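Local coordinates for LbaCas13a H328A (C2c2) (Lachnospiraceae bacterium NK4A179, PDB 5WLH), which binds a CRISPR guide RNA as an RNA-targeting Cas13a effector and, once activated, probably cleaves RNA at adenines, at residues G35-D40 and R56-R61; I808-M813 and Y931-Y936; K888-L893 and V966-V971; Y907-F912 and N919-F924. All coordinates share one frame; numbering follows the deposited sequence.

Contact 1: residues G35-D40 and R56-R61; sequences GILYND and RYIESR
L37 projects from the second strand of a β-hairpin (22-28 with 33-39, antiparallel) and meets Y57 and I58 on helix 51-64, so the contact packs the hairpin against a helix through apolar side chains in the N-terminal part of the protein. The backbones stay well apart, with 9.1 Å between the CA atoms of L37 and Y57, and side chains alone bridge the gap. A single methyl does the touching: L37 CD1 lies 3.4 Å from Y57 CD2, a snug approach, with CE2 of the same ring next in line. The two side chains cross at about a right angle, and the methyl reaches the ring obliquely. L37 swings CG beside its backbone N (chi1 -76°) and then runs extended (chi2 -170°), which carries CD1 out to the helix. The same CD1 also touches I58 CD1 at 4.1 Å and is thus shared between neighbouring residues of the helix. I243 of helix 233-244 borders both L37 and I58, and V239 joins at I58, so apolar groups from a third element enlarge the cluster. The phenol is tethered at its far end, where Y57 OH makes a weak hydrogen bond with N21 N. R61, one helical turn on, hydrogen-bonds through its guanidinium to the backbone oxygens of K17 and L18, while its CG packs 3.7 Å above the plane of the Y57 ring, toward the rim.

Contact 2: residues I808-M813 and Y931-Y936; sequences ICQLIM and YVWDIY. With nucleotides of chain B.
W933 receives Q810 and L811 where helix 805-813 crosses helix 915-941; the axes of the two short segments pass 12.3 Å apart at -75°, leaving side chains to span the gap. Q810 OE1 approaches W933 CZ3 at 3.8 Å, neither squarely over the ring nor in its plane, and the amide is turned 64° from the indole. L811 brings CD2 to the indole edge, 4.4 Å from CH2, and the same methyl brushes D934 OD1. The Q810 amide is fixed from elsewhere: NE2 donates to S673 O, and OE1 takes a weak bond from Q930. D934 is likewise held, its two oxygens forming salt bridges with R937 and R938. One turn back on the helix, Y931 meets the RNA. Adenine A25 of chain B lies over one face of the phenol, nearly parallel to it, with A25 N3 3.3 Å above the centre of the Y931 ring. At the ring's end Y931 OH donates a short 2.6 Å hydrogen bond to A25 O2', while D934 OD2 sits 3.4 Å from A25 N7. An alanine in place of Y931 is likely to leave the adenine face without its aromatic support and the ribose hydroxyl without this donor. One side chain thus stacks on the base and bonds the 2'-hydroxyl, a feature of RNA, which is consistent with binding RNA rather than DNA, and the arginines beside D934 would probably temper its negative charge so close to the acceptor N7.

Contact 3: residues K888-L893 and V966-V971; sequences KPYAGL and VIDLSV. With nucleotides of chain B.
D968 OD2 is gripped from two quarters: K972 makes a salt bridge with it, and a water donates to it at 2.7 Å. That water in turn accepts from Y890 OH at 2.6 Å, linking the turn before helix 891-898 to helix 960-974. The direct gap, 4.2 Å from Y890 OH to D968 OD2, is filled by this relay. Y890 sits in a type I β turn running from K888 to A891, and its ring meets L969 at a slant, CD1 of the leucine 4.1 Å from Y890 CE1. Farther along, L893 lays CD2 against V966 CG2, the two side chains crossing at about a right angle; with CG anti to its backbone N (chi1 -173°), L893 extends a methyl toward helix 960-974. F628 of helix 621-632 borders L893 and V966, and T632 borders Y890 and L969, so a third helix completes the apolar patch. Elsewhere on helix 960-974, V971 CG1 rests 3.3 Å from O4' of nucleotide U35 of chain B. The chemistry is thus divided: aliphatic groups and a ring join the two elements, a water-bridged carboxylate fastens their polar margin, and the RNA sugar is met by a methyl that cannot read a base.

Contact 4: residues Y907-F912 and N919-F924; sequences YIVSRF and NHMLGF. With nucleotides of chain B.
Segments 907-912 and 919-924, on the successive helices 901-911 and 915-941, come closest at S910 and M921, CA to CA 7.5 Å. M921 does the reaching: CG stands anti to the backbone N (chi1 -174°) and the chain stays extended, so the thioether crosses to the facing helix. Its SD lies 3.8 Å from S910 CB, and its CE touches V909 CG1 at 4.1 Å, with the V909 and M921 side chains at about a right angle. The serine turns its hydroxyl elsewhere, OG bonding to W906 O of its own helix and to S970 OG of helix 960-974, and offers its CB to the sulfur. Two residues before M921, N919 faces the RNA, its amide above the base of nucleotide U35 of chain B: N919 ND2 lies 3.5 Å from U35 C5, and OD1 comes to 3.5 Å from OP1. A glycine in place of N919 would remove the amide over C5 and C6 of the uracil and probably leave that face of the base without its cover. Outside the pair, helix 588-602 meets V909 through M602 and I908 through several residues, helix 960-974 packs on R911 and L922, and helix 486-517 lies against F912, H920 and F924.

How the contacts relate
Contacts 2 and 4 both use helix 915-941, which runs past two nucleotides of the guide, A25 and U35 of chain B. The same helix reaches toward contact 1, where R937 and R938 bond D40 and Y38, although contacts 1 and 2 do not touch (nearest atoms about 5 Å apart). Contacts 3 and 4 adjoin, their centres about 13 Å apart, joined by a probable hydrogen bond between S970 OG and S910 OG. Contacts 1, 3 and 4 are buried and mainly apolar; contact 2 is partly buried and more polar, with an amide and a carboxylate among its partners. RNA is bonded through Y931 in contact 2 but merely packed against in contacts 3 and 4.

Contact 1: residues G35-D40 and R56-R61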
# COMPACT_ATOMS: atom_id res chain seq x y z
N GLY A 35 -24.97 10.93 3.20
CA GLY A 35 -24.48 9.68 2.66
C GLY A 35 -25.48 9.16 1.65
O GLY A 35 -26.68 9.06 1.94
N ILE A 36 -25.00 8.84 0.45
CA ILE A 36 -25.86 8.33 -0.61
C ILE A 36 -25.45 6.92 -0.98
O ILE A 36 -24.30 6.51 -0.82
CB ILE A 36 -25.83 9.23 -1.87
CG1 ILE A 36 -24.42 9.28 -2.47
CG2 ILE A 36 -26.37 10.57 -1.53
CD1 ILE A 36 -24.38 9.67 -3.95
N LEU A 37 -26.42 6.18 -1.49
CA LEU A 37 -26.20 4.92 -2.19
C LEU A 37 -26.36 5.17 -3.67
O LEU A 37 -27.28 5.87 -4.10
CB LEU A 37 -27.20 3.84 -1.76
CG LEU A 37 -27.05 3.14 -0.42
CD1 LEU A 37 -28.05 1.97 -0.40
CD2 LEU A 37 -25.64 2.63 -0.29
N TYR A 38 -25.47 4.59 -4.46
CA TYR A 38 -25.60 4.72 -5.90
C TYR A 38 -25.17 3.45 -6.60
O TYR A 38 -24.25 2.75 -6.17
CB TYR A 38 -24.83 5.92 -6.45
CG TYR A 38 -23.31 5.88 -6.32
CD1 TYR A 38 -22.69 6.19 -5.12
CD2 TYR A 38 -22.51 5.62 -7.43
CE1 TYR A 38 -21.30 6.21 -5.02
CE2 TYR A 38 -21.12 5.65 -7.34
CZ TYR A 38 -20.53 5.94 -6.13
OH TYR A 38 -19.15 5.96 -6.04
N ASN A 39 -25.86 3.17 -7.69
CA ASN A 39 -25.56 2.02 -8.53
C ASN A 39 -24.45 2.36 -9.50
O ASN A 39 -24.40 3.46 -10.05
CB ASN A 39 -26.82 1.58 -9.28
CG ASN A 39 -28.03 1.51 -8.36
OD1 ASN A 39 -28.12 0.62 -7.51
ND2 ASN A 39 -28.96 2.47 -8.50
N ASP A 40 -23.52 1.41 -9.68
CA ASP A 40 -22.33 1.68 -10.47
C ASP A 40 -21.97 0.45 -11.28
O ASP A 40 -21.90 -0.65 -10.73
CB ASP A 40 -21.19 2.07 -9.54
CG ASP A 40 -19.97 2.55 -10.30
OD1 ASP A 40 -20.11 3.47 -11.12
OD2 ASP A 40 -18.86 2.00 -10.08
N ARG A 56 -35.83 1.26 0.40
CA ARG A 56 -36.33 0.01 -0.17
C ARG A 56 -35.19 -0.90 -0.58
O ARG A 56 -35.32 -2.13 -0.50
CB ARG A 56 -37.23 0.30 -1.37
CG ARG A 56 -37.65 -0.94 -2.16
CD ARG A 56 -37.28 -0.86 -3.64
NE ARG A 56 -35.90 -1.30 -3.91
CZ ARG A 56 -35.57 -2.52 -4.32
NH1 ARG A 56 -36.50 -3.44 -4.50
NH2 ARG A 56 -34.29 -2.82 -4.54
N TYR A 57 -34.08 -0.32 -1.05
CA TYR A 57 -32.94 -1.14 -1.42
C TYR A 57 -32.39 -1.89 -0.21
O TYR A 57 -32.09 -3.08 -0.29
CB TYR A 57 -31.85 -0.25 -2.05
CG TYR A 57 -30.57 -0.98 -2.25
CD1 TYR A 57 -30.34 -1.74 -3.39
CD2 TYR A 57 -29.58 -0.95 -1.27
CE1 TYR A 57 -29.16 -2.42 -3.56
CE2 TYR A 57 -28.40 -1.63 -1.44
CZ TYR A 57 -28.20 -2.36 -2.58
OH TYR A 57 -27.01 -3.04 -2.73
N ILE A 58 -32.25 -1.20 0.92
CA ILE A 58 -31.78 -1.86 2.13
C ILE A 58 -32.77 -2.94 2.55
O ILE A 58 -32.39 -4.10 2.76
CB ILE A 58 -31.54 -0.82 3.25
CG1 ILE A 58 -30.40 0.12 2.84
CG2 ILE A 58 -31.24 -1.51 4.58
CD1 ILE A 58 -29.09 -0.62 2.59
N GLU A 59 -34.05 -2.58 2.64
CA GLU A 59 -35.10 -3.55 2.96
C GLU A 59 -34.99 -4.80 2.09
O GLU A 59 -35.00 -5.93 2.59
CB GLU A 59 -36.49 -2.93 2.78
CG GLU A 59 -36.87 -1.84 3.76
CD GLU A 59 -38.25 -1.24 3.47
OE1 GLU A 59 -39.27 -1.94 3.70
OE2 GLU A 59 -38.32 -0.08 2.99
N SER A 60 -34.90 -4.60 0.77
CA SER A 60 -34.87 -5.74 -0.14
C SER A 60 -33.63 -6.61 0.09
O SER A 60 -33.72 -7.84 0.03
CB SER A 60 -34.91 -5.25 -1.59
OG SER A 60 -34.19 -6.14 -2.42
N ARG A 61 -32.48 -5.99 0.34
CA ARG A 61 -31.26 -6.77 0.59
C ARG A 61 -31.37 -7.55 1.89
O ARG A 61 -30.83 -8.66 1.99
CB ARG A 61 -30.05 -5.85 0.62
CG ARG A 61 -29.66 -5.28 -0.74
CD ARG A 61 -28.85 -6.28 -1.55
NE ARG A 61 -27.83 -6.94 -0.72
CZ ARG A 61 -27.62 -8.25 -0.70
NH1 ARG A 61 -26.68 -8.76 0.09
NH2 ARG A 61 -28.36 -9.06 -1.45

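Contact 2: residues I808-M813 and Y931-Y936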
# COMPACT_ATOMS: atom_id res chain seq x y z
N ILE A 808 -13.80 -1.34 -20.24
CA ILE A 808 -14.61 -2.49 -19.85
C ILE A 808 -13.86 -3.36 -18.86
O ILE A 808 -14.41 -3.79 -17.83
CB ILE A 808 -15.06 -3.28 -21.10
CG1 ILE A 808 -15.92 -2.40 -21.99
CG2 ILE A 808 -15.81 -4.52 -20.67
CD1 ILE A 808 -16.12 -2.95 -23.39
N CYS A 809 -12.57 -3.64 -19.14
CA CYS A 809 -11.78 -4.45 -18.21
C CYS A 809 -11.71 -3.81 -16.84
O CYS A 809 -11.81 -4.50 -15.82
CB CYS A 809 -10.35 -4.63 -18.74
SG CYS A 809 -10.19 -5.73 -20.16
N GLN A 810 -11.49 -2.49 -16.79
CA GLN A 810 -11.37 -1.81 -15.51
C GLN A 810 -12.67 -1.91 -14.72
O GLN A 810 -12.65 -2.17 -13.51
CB GLN A 810 -10.98 -0.35 -15.73
CG GLN A 810 -9.63 -0.19 -16.38
CD GLN A 810 -9.46 1.17 -17.01
OE1 GLN A 810 -10.39 1.98 -17.03
NE2 GLN A 810 -8.26 1.45 -17.50
N LEU A 811 -13.80 -1.71 -15.39
CA LEU A 811 -15.08 -1.75 -14.70
C LEU A 811 -15.41 -3.16 -14.24
O LEU A 811 -16.05 -3.34 -13.20
CB LEU A 811 -16.18 -1.18 -15.59
CG LEU A 811 -16.02 0.32 -15.86
CD1 LEU A 811 -17.09 0.81 -16.80
CD2 LEU A 811 -16.04 1.11 -14.56
N ILE A 812 -14.96 -4.17 -14.99
CA ILE A 812 -15.13 -5.56 -14.55
C ILE A 812 -14.26 -5.84 -13.33
O ILE A 812 -14.74 -6.38 -12.32
CB ILE A 812 -14.81 -6.53 -15.70
CG1 ILE A 812 -16.01 -6.61 -16.62
CG2 ILE A 812 -14.46 -7.90 -15.15
CD1 ILE A 812 -17.26 -7.16 -15.94
N MET A 813 -12.98 -5.47 -13.39
CA MET A 813 -12.08 -5.74 -12.27
C MET A 813 -12.49 -4.99 -11.01
O MET A 813 -12.03 -5.34 -9.91
CB MET A 813 -10.63 -5.40 -12.65
CG MET A 813 -9.93 -6.42 -13.56
SD MET A 813 -9.66 -8.05 -12.81
CE MET A 813 -7.96 -8.38 -13.30
N TYR A 931 -7.59 6.09 -11.85
CA TYR A 931 -8.30 6.44 -10.62
C TYR A 931 -9.00 7.79 -10.77
O TYR A 931 -10.19 7.93 -10.48
CB TYR A 931 -7.30 6.44 -9.46
CG TYR A 931 -7.82 6.53 -8.04
CD1 TYR A 931 -9.18 6.39 -7.73
CD2 TYR A 931 -6.93 6.74 -7.00
CE1 TYR A 931 -9.62 6.49 -6.41
CE2 TYR A 931 -7.36 6.82 -5.70
CZ TYR A 931 -8.69 6.71 -5.41
OH TYR A 931 -9.07 6.82 -4.09
N VAL A 932 -8.28 8.78 -11.28
CA VAL A 932 -8.89 10.09 -11.46
C VAL A 932 -10.07 10.00 -12.41
O VAL A 932 -11.13 10.57 -12.17
CB VAL A 932 -7.83 11.10 -11.94
CG1 VAL A 932 -8.48 12.40 -12.38
CG2 VAL A 932 -6.77 11.35 -10.83
N TRP A 933 -9.90 9.26 -13.52
CA TRP A 933 -11.02 9.08 -14.45
C TRP A 933 -12.21 8.43 -13.75
O TRP A 933 -13.36 8.86 -13.93
CB TRP A 933 -10.54 8.24 -15.63
CG TRP A 933 -11.63 7.70 -16.56
CD1 TRP A 933 -12.12 8.30 -17.70
CD2 TRP A 933 -12.30 6.44 -16.45
NE1 TRP A 933 -13.07 7.50 -18.29
CE2 TRP A 933 -13.21 6.36 -17.54
CE3 TRP A 933 -12.24 5.39 -15.54
CZ2 TRP A 933 -14.03 5.25 -17.74
CZ3 TRP A 933 -13.07 4.29 -15.73
CH2 TRP A 933 -13.96 4.23 -16.83
N ASP A 934 -11.94 7.42 -12.93
CA ASP A 934 -13.03 6.68 -12.30
C ASP A 934 -13.77 7.54 -11.29
O ASP A 934 -15.00 7.44 -11.15
CB ASP A 934 -12.46 5.42 -11.64
CG ASP A 934 -13.55 4.49 -11.17
OD1 ASP A 934 -14.27 3.93 -12.04
OD2 ASP A 934 -13.70 4.30 -9.95
N ILE A 935 -13.05 8.40 -10.57
CA ILE A 935 -13.68 9.30 -9.61
C ILE A 935 -14.61 10.27 -10.33
O ILE A 935 -15.75 10.49 -9.91
CB ILE A 935 -12.64 10.07 -8.81
CG1 ILE A 935 -11.76 9.11 -7.98
CG2 ILE A 935 -13.36 11.08 -7.89
CD1 ILE A 935 -10.41 9.73 -7.61
N TYR A 936 -14.11 10.90 -11.39
CA TYR A 936 -14.94 11.84 -12.12
C TYR A 936 -16.14 11.12 -12.73
O TYR A 936 -17.24 11.67 -12.78
CB TYR A 936 -14.11 12.54 -13.18
CG TYR A 936 -13.28 13.67 -12.59
CD1 TYR A 936 -13.89 14.73 -11.92
CD2 TYR A 936 -11.90 13.66 -12.68
CE1 TYR A 936 -13.13 15.75 -11.37
CE2 TYR A 936 -11.14 14.68 -12.13
CZ TYR A 936 -11.76 15.71 -11.48
OH TYR A 936 -11.01 16.73 -10.94
P A B 25 -14.59 1.78 -1.31
OP1 A B 25 -15.62 2.42 -2.17
OP2 A B 25 -14.80 0.41 -0.79
O5' A B 25 -13.23 1.81 -2.13
C5' A B 25 -11.99 1.44 -1.53
C4' A B 25 -10.90 2.41 -1.92
O4' A B 25 -10.53 2.20 -3.31
C3' A B 25 -11.27 3.89 -1.79
O3' A B 25 -10.13 4.60 -1.33
C2' A B 25 -11.53 4.31 -3.23
O2' A B 25 -11.33 5.69 -3.48
C1' A B 25 -10.50 3.45 -3.96
N9 A B 25 -10.77 3.31 -5.38
C8 A B 25 -12.00 3.29 -6.00
N7 A B 25 -11.91 3.21 -7.31
C5 A B 25 -10.55 3.18 -7.55
C6 A B 25 -9.80 3.09 -8.73
N6 A B 25 -10.38 3.02 -9.93
N1 A B 25 -8.46 3.10 -8.64
C2 A B 25 -7.89 3.18 -7.43
N3 A B 25 -8.49 3.26 -6.25
C4 A B 25 -9.83 3.25 -6.38

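Contact 3: residues K888-L893 and V966-V971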
# COMPACT_ATOMS: atom_id res chain seq x y z
N LYS A 888 7.55 8.34 -37.19
CA LYS A 888 8.12 9.44 -36.40
C LYS A 888 7.28 9.66 -35.14
O LYS A 888 6.69 10.72 -34.95
CB LYS A 888 8.20 10.72 -37.23
CG LYS A 888 8.98 10.61 -38.53
CD LYS A 888 10.48 10.57 -38.29
CE LYS A 888 11.21 9.99 -39.50
NZ LYS A 888 12.58 9.50 -39.17
N PRO A 889 7.22 8.67 -34.25
CA PRO A 889 6.32 8.80 -33.09
C PRO A 889 6.69 9.93 -32.12
O PRO A 889 5.80 10.42 -31.42
CB PRO A 889 6.41 7.42 -32.41
CG PRO A 889 7.71 6.85 -32.86
CD PRO A 889 7.91 7.36 -34.26
N TYR A 890 7.94 10.36 -32.07
CA TYR A 890 8.36 11.32 -31.05
C TYR A 890 8.37 12.76 -31.53
O TYR A 890 8.75 13.65 -30.77
CB TYR A 890 9.74 10.95 -30.50
CG TYR A 890 9.68 9.72 -29.65
CD1 TYR A 890 9.33 9.79 -28.30
CD2 TYR A 890 9.94 8.47 -30.20
CE1 TYR A 890 9.25 8.64 -27.53
CE2 TYR A 890 9.87 7.34 -29.44
CZ TYR A 890 9.52 7.41 -28.11
OH TYR A 890 9.47 6.25 -27.38
N ALA A 891 7.92 13.02 -32.77
CA ALA A 891 8.06 14.35 -33.35
C ALA A 891 7.51 15.45 -32.43
O ALA A 891 8.21 16.41 -32.10
CB ALA A 891 7.38 14.39 -34.72
N GLY A 892 6.25 15.30 -31.99
CA GLY A 892 5.64 16.35 -31.19
C GLY A 892 6.22 16.43 -29.79
O GLY A 892 6.43 17.52 -29.24
N LEU A 893 6.52 15.28 -29.19
CA LEU A 893 7.03 15.26 -27.83
C LEU A 893 8.35 16.02 -27.70
O LEU A 893 8.61 16.64 -26.66
CB LEU A 893 7.20 13.81 -27.37
CG LEU A 893 7.58 13.60 -25.91
CD1 LEU A 893 6.54 14.28 -25.01
CD2 LEU A 893 7.69 12.11 -25.63
N VAL A 966 7.44 9.83 -22.00
CA VAL A 966 8.79 10.05 -21.50
C VAL A 966 9.22 8.89 -20.62
O VAL A 966 10.33 8.35 -20.78
CB VAL A 966 8.87 11.37 -20.73
CG1 VAL A 966 10.16 11.43 -19.98
CG2 VAL A 966 8.75 12.57 -21.70
N ILE A 967 8.38 8.51 -19.67
CA ILE A 967 8.75 7.40 -18.79
C ILE A 967 8.92 6.13 -19.60
O ILE A 967 9.86 5.36 -19.38
CB ILE A 967 7.72 7.20 -17.67
CG1 ILE A 967 7.58 8.47 -16.83
CG2 ILE A 967 8.16 6.03 -16.77
CD1 ILE A 967 6.59 8.30 -15.68
N ASP A 968 8.01 5.89 -20.55
CA ASP A 968 8.11 4.71 -21.41
C ASP A 968 9.42 4.69 -22.17
O ASP A 968 10.05 3.63 -22.33
CB ASP A 968 6.92 4.68 -22.37
CG ASP A 968 7.02 3.57 -23.40
OD1 ASP A 968 6.61 2.44 -23.10
OD2 ASP A 968 7.54 3.84 -24.51
N LEU A 969 9.88 5.87 -22.63
CA LEU A 969 11.19 5.95 -23.27
C LEU A 969 12.28 5.50 -22.30
O LEU A 969 13.15 4.71 -22.67
CB LEU A 969 11.45 7.38 -23.77
CG LEU A 969 12.87 7.67 -24.27
CD1 LEU A 969 12.87 8.54 -25.53
CD2 LEU A 969 13.72 8.33 -23.17
N SER A 970 12.18 5.91 -21.03
CA SER A 970 13.14 5.47 -20.03
C SER A 970 13.05 3.97 -19.79
O SER A 970 14.09 3.29 -19.70
CB SER A 970 12.92 6.24 -18.73
OG SER A 970 13.38 7.56 -18.87
N VAL A 971 11.84 3.42 -19.67
CA VAL A 971 11.71 1.97 -19.46
C VAL A 971 12.52 1.22 -20.51
O VAL A 971 13.33 0.34 -20.21
CB VAL A 971 10.24 1.54 -19.50
CG1 VAL A 971 10.12 0.00 -19.48
CG2 VAL A 971 9.46 2.14 -18.34
P U B 35 6.65 -4.28 -20.74
OP1 U B 35 5.82 -3.18 -20.20
OP2 U B 35 6.67 -4.36 -22.22
O5' U B 35 8.14 -4.18 -20.21
C5' U B 35 9.07 -3.28 -20.78
C4' U B 35 10.41 -3.51 -20.15
O4' U B 35 10.34 -3.22 -18.73
C3' U B 35 10.90 -4.94 -20.21
O3' U B 35 11.48 -5.22 -21.46
C2' U B 35 11.88 -5.02 -19.05
O2' U B 35 13.15 -4.52 -19.42
C1' U B 35 11.24 -4.05 -18.03
N1 U B 35 10.48 -4.79 -16.99
C2 U B 35 11.23 -5.28 -15.94
O2 U B 35 12.42 -5.09 -15.84
N3 U B 35 10.52 -5.97 -15.01
C4 U B 35 9.16 -6.24 -15.03
O4 U B 35 8.69 -6.91 -14.11
C5 U B 35 8.46 -5.72 -16.16
C6 U B 35 9.13 -5.02 -17.08
O HOH W 1 7.87 6.35 -25.34

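Contact 4: residues Y907-F912 and N919-F924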
# COMPACT_ATOMS: atom_id res chain seq x y z
N TYR A 907 11.69 13.07 -17.25
CA TYR A 907 12.70 12.42 -18.06
C TYR A 907 13.89 11.98 -17.22
O TYR A 907 14.22 10.79 -17.17
CB TYR A 907 13.15 13.36 -19.17
CG TYR A 907 14.32 12.87 -19.96
CD1 TYR A 907 14.40 11.55 -20.40
CD2 TYR A 907 15.35 13.74 -20.31
CE1 TYR A 907 15.49 11.11 -21.14
CE2 TYR A 907 16.43 13.32 -21.05
CZ TYR A 907 16.49 12.00 -21.48
OH TYR A 907 17.58 11.59 -22.23
N ILE A 908 14.58 12.93 -16.59
CA ILE A 908 15.81 12.59 -15.89
C ILE A 908 15.54 11.65 -14.72
O ILE A 908 16.29 10.70 -14.49
CB ILE A 908 16.55 13.86 -15.44
CG1 ILE A 908 17.00 14.65 -16.68
CG2 ILE A 908 17.75 13.52 -14.55
CD1 ILE A 908 17.96 13.84 -17.59
N VAL A 909 14.47 11.90 -13.95
CA VAL A 909 14.21 11.03 -12.80
C VAL A 909 13.94 9.60 -13.27
O VAL A 909 14.55 8.65 -12.78
CB VAL A 909 13.07 11.58 -11.93
CG1 VAL A 909 12.61 10.53 -10.91
CG2 VAL A 909 13.55 12.81 -11.19
N SER A 910 13.04 9.43 -14.25
CA SER A 910 12.73 8.07 -14.68
C SER A 910 13.92 7.43 -15.39
O SER A 910 14.13 6.21 -15.27
CB SER A 910 11.51 8.05 -15.60
OG SER A 910 11.77 8.69 -16.84
N ARG A 911 14.72 8.24 -16.07
CA ARG A 911 15.82 7.70 -16.86
C ARG A 911 16.90 7.09 -15.98
O ARG A 911 17.62 6.20 -16.43
CB ARG A 911 16.40 8.81 -17.75
CG ARG A 911 17.38 8.30 -18.81
CD ARG A 911 16.71 7.41 -19.83
NE ARG A 911 17.68 7.02 -20.86
CZ ARG A 911 18.47 5.95 -20.78
NH1 ARG A 911 18.41 5.12 -19.75
NH2 ARG A 911 19.33 5.70 -21.76
N PHE A 912 17.04 7.57 -14.74
CA PHE A 912 18.06 7.06 -13.83
C PHE A 912 17.56 5.91 -12.97
O PHE A 912 18.23 5.54 -12.00
CB PHE A 912 18.58 8.20 -12.95
CG PHE A 912 19.74 8.91 -13.57
CD1 PHE A 912 21.02 8.40 -13.46
CD2 PHE A 912 19.53 10.04 -14.34
CE1 PHE A 912 22.08 9.03 -14.06
CE2 PHE A 912 20.59 10.68 -14.95
CZ PHE A 912 21.87 10.17 -14.82
N ASN A 919 9.47 0.78 -15.03
CA ASN A 919 8.21 0.12 -15.36
C ASN A 919 7.19 0.32 -14.25
O ASN A 919 6.01 0.59 -14.51
CB ASN A 919 8.45 -1.38 -15.60
CG ASN A 919 7.16 -2.15 -15.87
OD1 ASN A 919 6.59 -2.02 -16.94
ND2 ASN A 919 6.70 -2.95 -14.90
N HIS A 920 7.62 0.16 -13.00
CA HIS A 920 6.73 0.41 -11.87
C HIS A 920 6.25 1.86 -11.85
O HIS A 920 5.07 2.13 -11.60
CB HIS A 920 7.45 0.10 -10.55
CG HIS A 920 7.60 -1.35 -10.24
ND1 HIS A 920 6.63 -2.29 -10.53
CD2 HIS A 920 8.60 -2.03 -9.62
CE1 HIS A 920 7.04 -3.48 -10.12
NE2 HIS A 920 8.23 -3.35 -9.57
N MET A 921 7.16 2.81 -12.07
CA MET A 921 6.77 4.21 -12.13
C MET A 921 5.73 4.44 -13.21
O MET A 921 4.73 5.12 -12.98
CB MET A 921 8.00 5.10 -12.38
CG MET A 921 7.71 6.59 -12.33
SD MET A 921 9.27 7.45 -12.64
CE MET A 921 8.96 9.05 -11.88
N LEU A 922 5.92 3.84 -14.38
CA LEU A 922 4.92 3.96 -15.44
C LEU A 922 3.59 3.38 -14.99
O LEU A 922 2.53 3.96 -15.26
CB LEU A 922 5.43 3.26 -16.70
CG LEU A 922 4.64 3.48 -17.97
CD1 LEU A 922 4.37 4.98 -18.20
CD2 LEU A 922 5.43 2.87 -19.13
N GLY A 923 3.63 2.24 -14.30
CA GLY A 923 2.40 1.64 -13.81
C GLY A 923 1.67 2.53 -12.81
O GLY A 923 0.45 2.59 -12.80
N PHE A 924 2.43 3.24 -11.96
CA PHE A 924 1.80 4.14 -11.00
C PHE A 924 1.14 5.32 -11.72
O PHE A 924 0.08 5.80 -11.31
CB PHE A 924 2.84 4.65 -10.01
CG PHE A 924 3.16 3.66 -8.91
CD1 PHE A 924 2.14 3.06 -8.20
CD2 PHE A 924 4.48 3.34 -8.59
CE1 PHE A 924 2.43 2.13 -7.18
CE2 PHE A 924 4.76 2.43 -7.58
CZ PHE A 924 3.74 1.84 -6.88
P U B 35 6.65 -4.28 -20.74
OP1 U B 35 5.82 -3.18 -20.20
OP2 U B 35 6.67 -4.36 -22.22
O5' U B 35 8.14 -4.18 -20.21
C5' U B 35 9.07 -3.28 -20.78
C4' U B 35 10.41 -3.51 -20.15
O4' U B 35 10.34 -3.22 -18.73
C3' U B 35 10.90 -4.94 -20.21
O3' U B 35 11.48 -5.22 -21.46
C2' U B 35 11.88 -5.02 -19.05
O2' U B 35 13.15 -4.52 -19.42
C1' U B 35 11.24 -4.05 -18.03
N1 U B 35 10.48 -4.79 -16.99
C2 U B 35 11.23 -5.28 -15.94
O2 U B 35 12.42 -5.09 -15.84
N3 U B 35 10.52 -5.97 -15.01
C4 U B 35 9.16 -6.24 -15.03
O4 U B 35 8.69 -6.91 -14.11
C5 U B 35 8.46 -5.72 -16.16
C6 U B 35 9.13 -5.02 -17.08